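Local structure of PP1b (Porcine reproductive and respiratory syndrome virus, 6JDR) at residues 6-20 with 23-37. The protein probably unwinds RNA and DNA duplexes with 5' to 3' polarity, using ATP hydrolysis, as the helicase part of the viral replicase polyprotein. The protein carries 1 engineered substitution. Residues are numbered along the deposited sequence; the frame is centred on the assembly and turned at random.
Sequences MCGYCGAPAPYATAC and DVCVYHTHFHQHCPV. With ZN (zinc ion), chain C; ZN (zinc ion), chain B.
Cys7 and Cys10 of 6-20 share one zinc ion with Cys25 and His28 of 23-37, while Cys20 shares a second with His32, His34 and Cys35; these sites of the N-terminal zinc-binding domain illustrate how metals can replace a large hydrophobic core. In the first, a CxxC centre of three cysteines and one histidine, His28 binds through ND1, 2.1 Å from the zinc; in the second, His32 uses NE2 and His34 ND1.

The second shell holds the imidazoles. Tyr9 lies over one face of His28 as an offset stack, planes at 29°, with its CB above the imidazole centre; Tyr27 covers the opposite face. With CG of Tyr9 anti to its carbonyl carbon (chi1 -68°), the phenol reaches the other site, where His32 ND1 donates to Tyr9 OH at 2.7 Å, nearly straight and in the imidazole plane. One tyrosine thus links both zinc centres; Asp65 OD1, also hydrogen-bonded to this hydroxyl, would probably polarise the phenol and the His32 N-H. Thr18 CG2 sits squarely over the His32 face, 3.3 Å from the ring centroid, and His34 NE2 bonds to Val71 O.

Farther out, the short antiparallel hairpin of 16-17 and 23-24 joins the segments, Val24 N donating to Tyr16 O at 2.9 Å. Gly8 N meets Asp23 O at 2.7 Å. Back at the first zinc, Cys25 N donates a hydrogen bond to the metal-bound Cys7 SG, 3.5 Å away.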
loop_
_atom_site.group_PDB
_atom_site.type_symbol
_atom_site.label_atom_id
_atom_site.label_comp_id
_atom_site.label_asym_id
_atom_site.label_seq_id
_atom_site.Cartn_x
_atom_site.Cartn_y
_atom_site.Cartn_z
ATOM N N MET A 6 -1.366 -28.769 -8.840
ATOM C CA MET A 6 -2.222 -27.992 -9.734
ATOM C C MET A 6 -1.378 -27.097 -10.644
ATOM O O MET A 6 -0.287 -26.672 -10.272
ATOM C CB MET A 6 -3.209 -27.147 -8.918
ATOM C CG MET A 6 -3.962 -27.921 -7.841
ATOM S SD MET A 6 -4.844 -29.383 -8.444
ATOM C CE MET A 6 -6.508 -28.745 -8.638
ATOM N N CYS A 7 -1.904 -26.810 -11.832
ATOM C CA CYS A 7 -1.210 -26.009 -12.835
ATOM C C CYS A 7 -0.983 -24.578 -12.358
ATOM O O CYS A 7 -1.883 -23.953 -11.805
ATOM C CB CYS A 7 -2.008 -26.001 -14.144
ATOM S SG CYS A 7 -1.248 -25.075 -15.504
ATOM N N GLY A 8 0.225 -24.067 -12.583
ATOM C CA GLY A 8 0.582 -22.699 -12.207
ATOM C C GLY A 8 -0.111 -21.635 -13.036
ATOM O O GLY A 8 -0.239 -20.497 -12.591
ATOM N N TYR A 9 -0.548 -21.995 -14.243
ATOM C CA TYR A 9 -1.301 -21.080 -15.105
ATOM C C TYR A 9 -2.789 -21.086 -14.754
ATOM O O TYR A 9 -3.355 -20.046 -14.396
ATOM C CB TYR A 9 -1.154 -21.462 -16.580
ATOM C CG TYR A 9 0.224 -21.263 -17.173
ATOM C CD1 TYR A 9 0.748 -19.985 -17.349
ATOM C CD2 TYR A 9 0.988 -22.348 -17.594
ATOM C CE1 TYR A 9 2.002 -19.794 -17.907
ATOM C CE2 TYR A 9 2.242 -22.169 -18.156
ATOM C CZ TYR A 9 2.745 -20.889 -18.310
ATOM O OH TYR A 9 3.991 -20.701 -18.862
ATOM N N CYS A 10 -3.405 -22.266 -14.856
ATOM C CA CYS A 10 -4.869 -22.401 -14.844
ATOM C C CYS A 10 -5.463 -23.166 -13.658
ATOM O O CYS A 10 -6.684 -23.237 -13.526
ATOM C CB CYS A 10 -5.319 -23.091 -16.129
ATOM S SG CYS A 10 -4.797 -24.819 -16.233
ATOM N N GLY A 11 -4.622 -23.755 -12.814
ATOM C CA GLY A 11 -5.100 -24.487 -11.641
ATOM C C GLY A 11 -5.603 -25.905 -11.879
ATOM O O GLY A 11 -5.990 -26.583 -10.930
ATOM N N ALA A 12 -5.598 -26.369 -13.127
ATOM C CA ALA A 12 -5.991 -27.744 -13.442
ATOM C C ALA A 12 -4.943 -28.726 -12.910
ATOM O O ALA A 12 -3.834 -28.311 -12.579
ATOM C CB ALA A 12 -6.150 -27.907 -14.944
ATOM N N PRO A 13 -5.286 -30.028 -12.812
ATOM C CA PRO A 13 -4.304 -31.029 -12.364
ATOM C C PRO A 13 -3.025 -31.028 -13.208
ATOM O O PRO A 13 -3.097 -30.950 -14.438
ATOM C CB PRO A 13 -5.060 -32.352 -12.520
ATOM C CG PRO A 13 -6.492 -31.979 -12.348
ATOM C CD PRO A 13 -6.624 -30.625 -12.990
ATOM N N ALA A 14 -1.874 -31.115 -12.542
ATOM C CA ALA A 14 -0.577 -30.899 -13.188
ATOM C C ALA A 14 0.373 -32.078 -12.988
ATOM O O ALA A 14 1.082 -32.140 -11.985
ATOM C CB ALA A 14 0.058 -29.622 -12.652
ATOM N N PRO A 15 0.395 -33.019 -13.943
ATOM C CA PRO A 15 1.345 -34.126 -13.849
ATOM C C PRO A 15 2.774 -33.754 -14.265
ATOM O O PRO A 15 3.711 -34.461 -13.902
ATOM C CB PRO A 15 0.765 -35.187 -14.798
ATOM C CG PRO A 15 -0.260 -34.498 -15.637
ATOM C CD PRO A 15 -0.443 -33.091 -15.151
ATOM N N TYR A 16 2.939 -32.664 -15.012
ATOM C CA TYR A 16 4.252 -32.260 -15.513
ATOM C C TYR A 16 4.691 -30.926 -14.926
ATOM O O TYR A 16 3.932 -30.271 -14.211
ATOM C CB TYR A 16 4.225 -32.209 -17.043
ATOM C CG TYR A 16 3.807 -33.539 -17.625
ATOM C CD1 TYR A 16 4.737 -34.550 -17.824
ATOM C CD2 TYR A 16 2.473 -33.805 -17.922
ATOM C CE1 TYR A 16 4.361 -35.781 -18.328
ATOM C CE2 TYR A 16 2.086 -35.037 -18.428
ATOM C CZ TYR A 16 3.035 -36.021 -18.626
ATOM O OH TYR A 16 2.669 -37.245 -19.128
ATOM N N ALA A 17 5.929 -30.543 -15.217
ATOM C CA ALA A 17 6.484 -29.290 -14.723
ATOM C C ALA A 17 7.538 -28.730 -15.672
ATOM O O ALA A 17 8.175 -29.478 -16.413
ATOM C CB ALA A 17 7.082 -29.495 -13.345
ATOM N N THR A 18 7.717 -27.409 -15.637
ATOM C CA THR A 18 8.771 -26.755 -16.411
ATOM C C THR A 18 10.085 -26.935 -15.679
ATOM O O THR A 18 10.101 -27.174 -14.469
ATOM C CB THR A 18 8.513 -25.244 -16.614
ATOM O OG1 THR A 18 8.627 -24.547 -15.365
ATOM C CG2 THR A 18 7.129 -25.004 -17.217
ATOM N N ALA A 19 11.186 -26.810 -16.409
ATOM C CA ALA A 19 12.515 -26.887 -15.812
ATOM C C ALA A 19 12.748 -25.767 -14.797
ATOM O O ALA A 19 13.568 -25.910 -13.896
ATOM C CB ALA A 19 13.581 -26.842 -16.897
ATOM N N CYS A 20 12.027 -24.655 -14.951
ATOM C CA CYS A 20 12.132 -23.526 -14.024
ATOM C C CYS A 20 11.171 -23.617 -12.824
ATOM O O CYS A 20 10.993 -22.639 -12.098
ATOM C CB CYS A 20 11.918 -22.210 -14.781
ATOM S SG CYS A 20 10.219 -21.927 -15.308
ATOM N N ASP A 23 4.612 -25.959 -12.145
ATOM C CA ASP A 23 3.703 -27.084 -12.402
ATOM C C ASP A 23 2.756 -26.738 -13.540
ATOM O O ASP A 23 2.167 -25.658 -13.549
ATOM C CB ASP A 23 2.862 -27.407 -11.164
ATOM C CG ASP A 23 3.675 -28.006 -10.041
ATOM O OD1 ASP A 23 4.557 -28.848 -10.321
ATOM O OD2 ASP A 23 3.423 -27.645 -8.873
ATOM N N VAL A 24 2.599 -27.659 -14.487
ATOM C CA VAL A 24 1.739 -27.427 -15.642
ATOM C C VAL A 24 0.856 -28.628 -15.966
ATOM O O VAL A 24 1.241 -29.783 -15.763
ATOM C CB VAL A 24 2.549 -27.036 -16.901
ATOM C CG1 VAL A 24 3.122 -25.633 -16.752
ATOM C CG2 VAL A 24 3.659 -28.039 -17.183
ATOM N N CYS A 25 -0.335 -28.328 -16.471
ATOM C CA CYS A 25 -1.265 -29.338 -16.945
ATOM C C CYS A 25 -0.886 -29.729 -18.366
ATOM O O CYS A 25 -0.014 -29.108 -18.979
ATOM C CB CYS A 25 -2.692 -28.788 -16.914
ATOM S SG CYS A 25 -2.963 -27.404 -18.041
ATOM N N VAL A 26 -1.560 -30.748 -18.884
ATOM C CA VAL A 26 -1.267 -31.305 -20.202
ATOM C C VAL A 26 -1.317 -30.225 -21.285
ATOM O O VAL A 26 -0.455 -30.176 -22.165
ATOM C CB VAL A 26 -2.249 -32.460 -20.536
ATOM C CG1 VAL A 26 -2.148 -32.881 -21.999
ATOM C CG2 VAL A 26 -1.988 -33.654 -19.625
ATOM N N TYR A 27 -2.324 -29.362 -21.216
ATOM C CA TYR A 27 -2.478 -28.293 -22.195
ATOM C C TYR A 27 -1.273 -27.346 -22.185
ATOM O O TYR A 27 -0.696 -27.062 -23.230
ATOM C CB TYR A 27 -3.772 -27.514 -21.931
ATOM C CG TYR A 27 -4.005 -26.376 -22.896
ATOM C CD1 TYR A 27 -4.352 -26.623 -24.222
ATOM C CD2 TYR A 27 -3.877 -25.051 -22.487
ATOM C CE1 TYR A 27 -4.564 -25.583 -25.113
ATOM C CE2 TYR A 27 -4.085 -24.005 -23.371
ATOM C CZ TYR A 27 -4.429 -24.275 -24.680
ATOM O OH TYR A 27 -4.637 -23.238 -25.559
ATOM N N HIS A 28 -0.883 -26.893 -20.997
ATOM C CA HIS A 28 0.170 -25.887 -20.868
ATOM C C HIS A 28 1.596 -26.409 -21.026
ATOM O O HIS A 28 2.543 -25.623 -20.982
ATOM C CB HIS A 28 0.033 -25.145 -19.540
ATOM C CG HIS A 28 -1.073 -24.143 -19.533
ATOM N ND1 HIS A 28 -2.253 -24.344 -18.854
ATOM C CD2 HIS A 28 -1.184 -22.935 -20.135
ATOM C CE1 HIS A 28 -3.042 -23.300 -19.031
ATOM N NE2 HIS A 28 -2.417 -22.430 -19.804
ATOM N N THR A 29 1.759 -27.716 -21.229
ATOM C CA THR A 29 3.069 -28.267 -21.571
ATOM C C THR A 29 3.614 -27.700 -22.887
ATOM O O THR A 29 4.814 -27.783 -23.141
ATOM C CB THR A 29 3.034 -29.811 -21.695
ATOM O OG1 THR A 29 1.959 -30.206 -22.554
ATOM C CG2 THR A 29 2.860 -30.470 -20.338
ATOM N N HIS A 30 2.742 -27.146 -23.727
ATOM C CA HIS A 30 3.140 -26.707 -25.066
ATOM C C HIS A 30 3.081 -25.182 -25.275
ATOM O O HIS A 30 3.190 -24.711 -26.406
ATOM C CB HIS A 30 2.267 -27.422 -26.112
ATOM C CG HIS A 30 2.663 -28.847 -26.366
ATOM N ND1 HIS A 30 2.687 -29.806 -25.374
ATOM C CD2 HIS A 30 3.040 -29.475 -27.504
ATOM C CE1 HIS A 30 3.066 -30.961 -25.891
ATOM N NE2 HIS A 30 3.286 -30.788 -27.182
ATOM N N PHE A 31 2.919 -24.414 -24.197
ATOM C CA PHE A 31 2.856 -22.951 -24.295
ATOM C C PHE A 31 3.818 -22.263 -23.316
ATOM O O PHE A 31 3.533 -21.172 -22.808
ATOM C CB PHE A 31 1.420 -22.467 -24.071
ATOM C CG PHE A 31 0.436 -23.010 -25.066
ATOM C CD1 PHE A 31 0.226 -22.369 -26.281
ATOM C CD2 PHE A 31 -0.285 -24.166 -24.791
ATOM C CE1 PHE A 31 -0.684 -22.866 -27.203
ATOM C CE2 PHE A 31 -1.198 -24.668 -25.708
ATOM C CZ PHE A 31 -1.399 -24.019 -26.917
ATOM N N HIS A 32 4.967 -22.892 -23.082
ATOM C CA HIS A 32 5.983 -22.364 -22.175
ATOM C C HIS A 32 7.331 -22.347 -22.885
ATOM O O HIS A 32 8.106 -23.299 -22.803
ATOM C CB HIS A 32 6.040 -23.219 -20.912
ATOM C CG HIS A 32 6.915 -22.659 -19.837
ATOM N ND1 HIS A 32 6.442 -21.818 -18.855
ATOM C CD2 HIS A 32 8.231 -22.837 -19.578
ATOM C CE1 HIS A 32 7.430 -21.494 -18.041
ATOM N NE2 HIS A 32 8.525 -22.105 -18.455
ATOM N N GLN A 33 7.604 -21.252 -23.583
ATOM C CA GLN A 33 8.797 -21.145 -24.418
ATOM C C GLN A 33 10.043 -20.765 -23.620
ATOM O O GLN A 33 11.152 -20.811 -24.142
ATOM C CB GLN A 33 8.556 -20.136 -25.545
ATOM C CG GLN A 33 7.371 -20.503 -26.429
ATOM C CD GLN A 33 7.231 -19.608 -27.644
ATOM O OE1 GLN A 33 7.483 -18.407 -27.578
ATOM N NE2 GLN A 33 6.817 -20.191 -28.762
ATOM N N HIS A 34 9.852 -20.397 -22.357
ATOM C CA HIS A 34 10.943 -19.990 -21.465
ATOM C C HIS A 34 12.014 -21.064 -21.274
ATOM O O HIS A 34 13.206 -20.764 -21.260
ATOM C CB HIS A 34 10.351 -19.594 -20.108
ATOM C CG HIS A 34 11.372 -19.245 -19.075
ATOM N ND1 HIS A 34 11.584 -20.016 -17.955
ATOM C CD2 HIS A 34 12.228 -18.203 -18.982
ATOM C CE1 HIS A 34 12.534 -19.472 -17.218
ATOM N NE2 HIS A 34 12.946 -18.371 -17.821
ATOM N N CYS A 35 11.588 -22.311 -21.120
ATOM C CA CYS A 35 12.516 -23.406 -20.833
ATOM C C CYS A 35 11.858 -24.752 -21.145
ATOM O O CYS A 35 10.648 -24.809 -21.369
ATOM C CB CYS A 35 12.969 -23.343 -19.370
ATOM S SG CYS A 35 11.662 -23.655 -18.168
ATOM N N PRO A 36 12.652 -25.838 -21.175
ATOM C CA PRO A 36 12.096 -27.143 -21.528
ATOM C C PRO A 36 10.989 -27.648 -20.601
ATOM O O PRO A 36 11.023 -27.411 -19.386
ATOM C CB PRO A 36 13.310 -28.076 -21.442
ATOM C CG PRO A 36 14.481 -27.199 -21.681
ATOM C CD PRO A 36 14.121 -25.893 -21.040
ATOM N N VAL A 37 10.021 -28.340 -21.192
ATOM C CA VAL A 37 9.002 -29.062 -20.445
ATOM C C VAL A 37 9.039 -30.524 -20.882
ATOM O O VAL A 37 8.592 -30.861 -21.978
ATOM C CB VAL A 37 7.598 -28.478 -20.699
ATOM C CG1 VAL A 37 6.563 -29.186 -19.835
ATOM C CG2 VAL A 37 7.594 -26.980 -20.434
HETATM ZN ZN ZN C . -2.877 -25.313 -17.078
HETATM ZN ZN ZN B . 10.465 -21.833 -17.575
HETATM O O HOH W 1 3.828 -31.408 -11.448
#